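Local atomic coordinates of GDSL-like Lipase/Acylhydrolase family protein (Neisseria meningitidis, PDB entry 4K7J), a protein that probably removes O-acetyl groups from peptidoglycan, acting as a serine esterase of the SGNH (GDSL-like) hydrolase family. Residues A252-E263 with R304-V315. Sequence-based numbering, arbitrary orientation.
Sequences AFNNNIDIADTE and RLTEVQQMQRRV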
# COMPACT_ATOMS: atom_id res chain seq x y z
N ALA A 252 -4.90 11.48 -14.05
CA ALA A 252 -5.57 11.48 -15.35
C ALA A 252 -6.75 12.44 -15.42
O ALA A 252 -7.11 12.90 -16.50
CB ALA A 252 -6.03 10.09 -15.72
N PHE A 253 -7.37 12.74 -14.28
CA PHE A 253 -8.55 13.62 -14.29
C PHE A 253 -8.19 15.09 -14.10
O PHE A 253 -9.08 15.94 -14.08
CB PHE A 253 -9.59 13.17 -13.27
CG PHE A 253 -10.46 12.07 -13.77
CD1 PHE A 253 -11.60 12.35 -14.52
CD2 PHE A 253 -10.13 10.75 -13.53
CE1 PHE A 253 -12.39 11.33 -15.00
CE2 PHE A 253 -10.93 9.72 -14.01
CZ PHE A 253 -12.06 10.02 -14.74
N ASN A 254 -6.90 15.37 -13.99
CA ASN A 254 -6.42 16.75 -13.99
C ASN A 254 -6.18 17.21 -15.43
O ASN A 254 -5.14 16.92 -16.00
CB ASN A 254 -5.14 16.89 -13.16
CG ASN A 254 -4.65 18.34 -13.07
OD1 ASN A 254 -5.18 19.23 -13.74
ND2 ASN A 254 -3.62 18.56 -12.26
N ASN A 255 -7.15 17.92 -16.01
CA ASN A 255 -7.03 18.36 -17.40
C ASN A 255 -5.77 19.21 -17.63
O ASN A 255 -5.25 19.27 -18.74
CB ASN A 255 -8.28 19.14 -17.84
CG ASN A 255 -9.54 18.27 -17.92
OD1 ASN A 255 -9.48 17.04 -18.05
ND2 ASN A 255 -10.70 18.92 -17.86
N ASN A 256 -5.26 19.84 -16.58
CA ASN A 256 -4.14 20.76 -16.75
C ASN A 256 -2.81 20.22 -16.23
O ASN A 256 -1.87 20.98 -16.03
CB ASN A 256 -4.48 22.11 -16.11
CG ASN A 256 -5.86 22.63 -16.53
OD1 ASN A 256 -6.67 23.06 -15.70
ND2 ASN A 256 -6.13 22.57 -17.83
N ILE A 257 -2.72 18.91 -16.04
CA ILE A 257 -1.50 18.30 -15.54
C ILE A 257 -0.31 18.57 -16.49
O ILE A 257 -0.46 18.60 -17.71
CB ILE A 257 -1.69 16.78 -15.31
CG1 ILE A 257 -0.53 16.20 -14.49
CG2 ILE A 257 -1.88 16.06 -16.63
CD1 ILE A 257 -0.77 14.78 -14.00
N ASP A 258 0.86 18.78 -15.91
CA ASP A 258 2.08 19.00 -16.68
C ASP A 258 2.85 17.69 -16.69
O ASP A 258 3.50 17.35 -15.70
CB ASP A 258 2.91 20.10 -16.00
CG ASP A 258 4.14 20.50 -16.80
OD1 ASP A 258 4.81 19.63 -17.39
OD2 ASP A 258 4.46 21.71 -16.82
N ILE A 259 2.76 16.96 -17.80
CA ILE A 259 3.34 15.62 -17.88
C ILE A 259 4.85 15.67 -17.68
O ILE A 259 5.41 14.85 -16.96
CB ILE A 259 2.99 14.92 -19.22
CG1 ILE A 259 1.49 14.66 -19.32
CG2 ILE A 259 3.75 13.60 -19.35
CD1 ILE A 259 0.94 13.70 -18.25
N ALA A 260 5.52 16.64 -18.30
CA ALA A 260 6.96 16.75 -18.17
C ALA A 260 7.37 16.98 -16.72
O ALA A 260 8.30 16.35 -16.22
CB ALA A 260 7.51 17.87 -19.07
N ASP A 261 6.67 17.87 -16.03
CA ASP A 261 6.99 18.10 -14.62
C ASP A 261 6.66 16.87 -13.78
O ASP A 261 7.46 16.45 -12.94
CB ASP A 261 6.25 19.32 -14.06
CG ASP A 261 6.74 19.68 -12.66
OD1 ASP A 261 7.96 19.89 -12.52
OD2 ASP A 261 5.93 19.73 -11.71
N THR A 262 5.48 16.30 -14.02
CA THR A 262 5.02 15.13 -13.27
C THR A 262 6.01 13.98 -13.44
O THR A 262 6.41 13.35 -12.46
CB THR A 262 3.62 14.68 -13.72
OG1 THR A 262 2.71 15.78 -13.61
CG2 THR A 262 3.13 13.51 -12.85
N GLU A 263 6.42 13.74 -14.68
CA GLU A 263 7.41 12.70 -14.99
C GLU A 263 8.70 12.85 -14.18
O GLU A 263 9.25 11.87 -13.67
CB GLU A 263 7.73 12.70 -16.49
CG GLU A 263 8.71 11.62 -16.95
CD GLU A 263 8.62 11.34 -18.46
OE1 GLU A 263 7.69 11.87 -19.12
OE2 GLU A 263 9.47 10.60 -18.99
N ARG A 304 -6.51 13.42 -20.48
CA ARG A 304 -5.10 13.24 -20.13
C ARG A 304 -4.72 11.81 -19.73
O ARG A 304 -3.58 11.56 -19.32
CB ARG A 304 -4.69 14.21 -19.02
CG ARG A 304 -5.17 15.65 -19.24
CD ARG A 304 -4.77 16.17 -20.64
NE ARG A 304 -3.33 16.07 -20.86
CZ ARG A 304 -2.44 16.93 -20.37
NH1 ARG A 304 -2.85 17.96 -19.65
NH2 ARG A 304 -1.15 16.76 -20.61
N LEU A 305 -5.66 10.87 -19.85
CA LEU A 305 -5.43 9.52 -19.36
C LEU A 305 -4.31 8.83 -20.11
O LEU A 305 -3.41 8.24 -19.50
CB LEU A 305 -6.70 8.67 -19.43
CG LEU A 305 -6.54 7.20 -19.06
CD1 LEU A 305 -6.01 7.06 -17.60
CD2 LEU A 305 -7.86 6.46 -19.21
N THR A 306 -4.36 8.89 -21.43
CA THR A 306 -3.36 8.22 -22.26
C THR A 306 -1.96 8.75 -21.97
O THR A 306 -1.03 7.98 -21.78
CB THR A 306 -3.71 8.34 -23.78
OG1 THR A 306 -4.90 7.59 -24.04
CG2 THR A 306 -2.57 7.81 -24.67
N GLU A 307 -1.83 10.07 -21.86
CA GLU A 307 -0.52 10.66 -21.58
C GLU A 307 0.03 10.24 -20.22
O GLU A 307 1.23 9.99 -20.06
CB GLU A 307 -0.59 12.17 -21.66
CG GLU A 307 -0.91 12.71 -23.04
CD GLU A 307 -1.49 14.09 -22.96
OE1 GLU A 307 -0.72 15.05 -22.76
OE2 GLU A 307 -2.74 14.20 -23.04
N VAL A 308 -0.86 10.15 -19.23
CA VAL A 308 -0.48 9.70 -17.90
C VAL A 308 -0.00 8.25 -17.90
O VAL A 308 1.05 7.94 -17.35
CB VAL A 308 -1.62 9.89 -16.87
CG1 VAL A 308 -1.32 9.15 -15.55
CG2 VAL A 308 -1.85 11.36 -16.62
N GLN A 309 -0.77 7.35 -18.53
CA GLN A 309 -0.39 5.95 -18.61
C GLN A 309 0.97 5.76 -19.31
O GLN A 309 1.77 4.90 -18.95
CB GLN A 309 -1.45 5.13 -19.35
CG GLN A 309 -2.77 4.98 -18.60
CD GLN A 309 -3.88 4.45 -19.49
OE1 GLN A 309 -3.97 4.81 -20.66
NE2 GLN A 309 -4.70 3.57 -18.94
N GLN A 310 1.22 6.59 -20.32
CA GLN A 310 2.48 6.49 -21.07
C GLN A 310 3.64 7.01 -20.25
O GLN A 310 4.74 6.46 -20.29
CB GLN A 310 2.38 7.24 -22.40
CG GLN A 310 1.50 6.54 -23.41
CD GLN A 310 1.49 7.21 -24.76
OE1 GLN A 310 2.15 8.23 -24.97
NE2 GLN A 310 0.72 6.65 -25.68
N MET A 311 3.40 8.09 -19.51
CA MET A 311 4.41 8.61 -18.61
C MET A 311 4.81 7.54 -17.61
O MET A 311 6.00 7.34 -17.35
CB MET A 311 3.89 9.84 -17.86
CG MET A 311 4.86 10.30 -16.78
SD MET A 311 4.05 11.30 -15.55
CE MET A 311 3.16 10.02 -14.67
N GLN A 312 3.81 6.83 -17.07
CA GLN A 312 4.09 5.80 -16.07
C GLN A 312 5.03 4.73 -16.58
O GLN A 312 5.94 4.30 -15.87
CB GLN A 312 2.79 5.15 -15.58
CG GLN A 312 1.88 6.08 -14.82
CD GLN A 312 0.61 5.39 -14.35
OE1 GLN A 312 -0.25 5.06 -15.15
NE2 GLN A 312 0.50 5.15 -13.04
N ARG A 313 4.80 4.28 -17.81
CA ARG A 313 5.67 3.29 -18.41
C ARG A 313 7.09 3.81 -18.66
O ARG A 313 8.06 3.12 -18.39
CB ARG A 313 5.06 2.69 -19.68
CG ARG A 313 5.86 1.52 -20.20
CD ARG A 313 5.49 1.16 -21.62
NE ARG A 313 4.23 0.44 -21.68
CZ ARG A 313 4.11 -0.87 -21.48
NH1 ARG A 313 5.18 -1.60 -21.19
NH2 ARG A 313 2.92 -1.45 -21.56
N ARG A 314 7.22 5.04 -19.15
CA ARG A 314 8.55 5.65 -19.31
C ARG A 314 9.30 5.73 -17.98
O ARG A 314 10.50 5.46 -17.91
CB ARG A 314 8.44 7.07 -19.88
CG ARG A 314 8.08 7.14 -21.35
CD ARG A 314 8.39 8.54 -21.91
NE ARG A 314 7.61 9.62 -21.29
CZ ARG A 314 6.35 9.89 -21.60
NH1 ARG A 314 5.72 9.16 -22.51
NH2 ARG A 314 5.71 10.88 -21.00
N VAL A 315 8.59 6.10 -16.91
CA VAL A 315 9.21 6.16 -15.58
C VAL A 315 9.72 4.78 -15.15
O VAL A 315 10.85 4.66 -14.65
CB VAL A 315 8.23 6.70 -14.51
CG1 VAL A 315 8.78 6.46 -13.10
CG2 VAL A 315 7.95 8.18 -14.75
O HOH W 1 -8.23 14.65 -18.43
O HOH W 2 1.65 18.39 -20.48
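I259 carries the apolar middle of this contact, sending each branch to a different part of helix 305-315. Its CD1 lies 4.0 Å from V308 CG2 and its CG1 rests beside E307 CB, while CG2, anti to the backbone N, reaches M311 CB. A branched chain suits a place with neighbours on several sides. Deeper in, the flexible thioether of M311 lays SD 3.6 Å from T262 CG2; the hydroxyl of T262 turns back to O of the N-cap residue D258. Small A252 lets the chains close up, its CB 3.6 Å from L305 CD1. The axes of helical segments 259-263 and 305-315 approach to 10.4 Å at 33°; their helices follow strands 242-246 and 281-286 of the parallel part of the central sheet, as in the alpha/beta fold of SGNH hydrolases.

Charged groups hold the more solvent-exposed side. Arginine, with several N-H groups, can serve two carbonyls and a carboxylate at once: the bent chain of R304 (chi2 -52°, chi3 -56°) brings NH1 to N255 O at 2.9 Å, in the guanidinium plane, and to I257 O, met on a lone pair. I257 CG2 lies over one guanidinium face, offset toward the rim, and a side-on salt bridge from NE and NH2 to E307 fixes the group's rotation. Water 1 links A252 O and N255 OD1 to R304 N; water 2 joins R304 NH2 to I259 N, 3.2 Å from each. Farther along, the long, extended chain of E263 spans to R314, whose two nitrogens grip it in a side-on salt bridge, OE1 2.9 Å from NH2 and OE2 3.1 Å from NE, both oxygens approached on their syn sides.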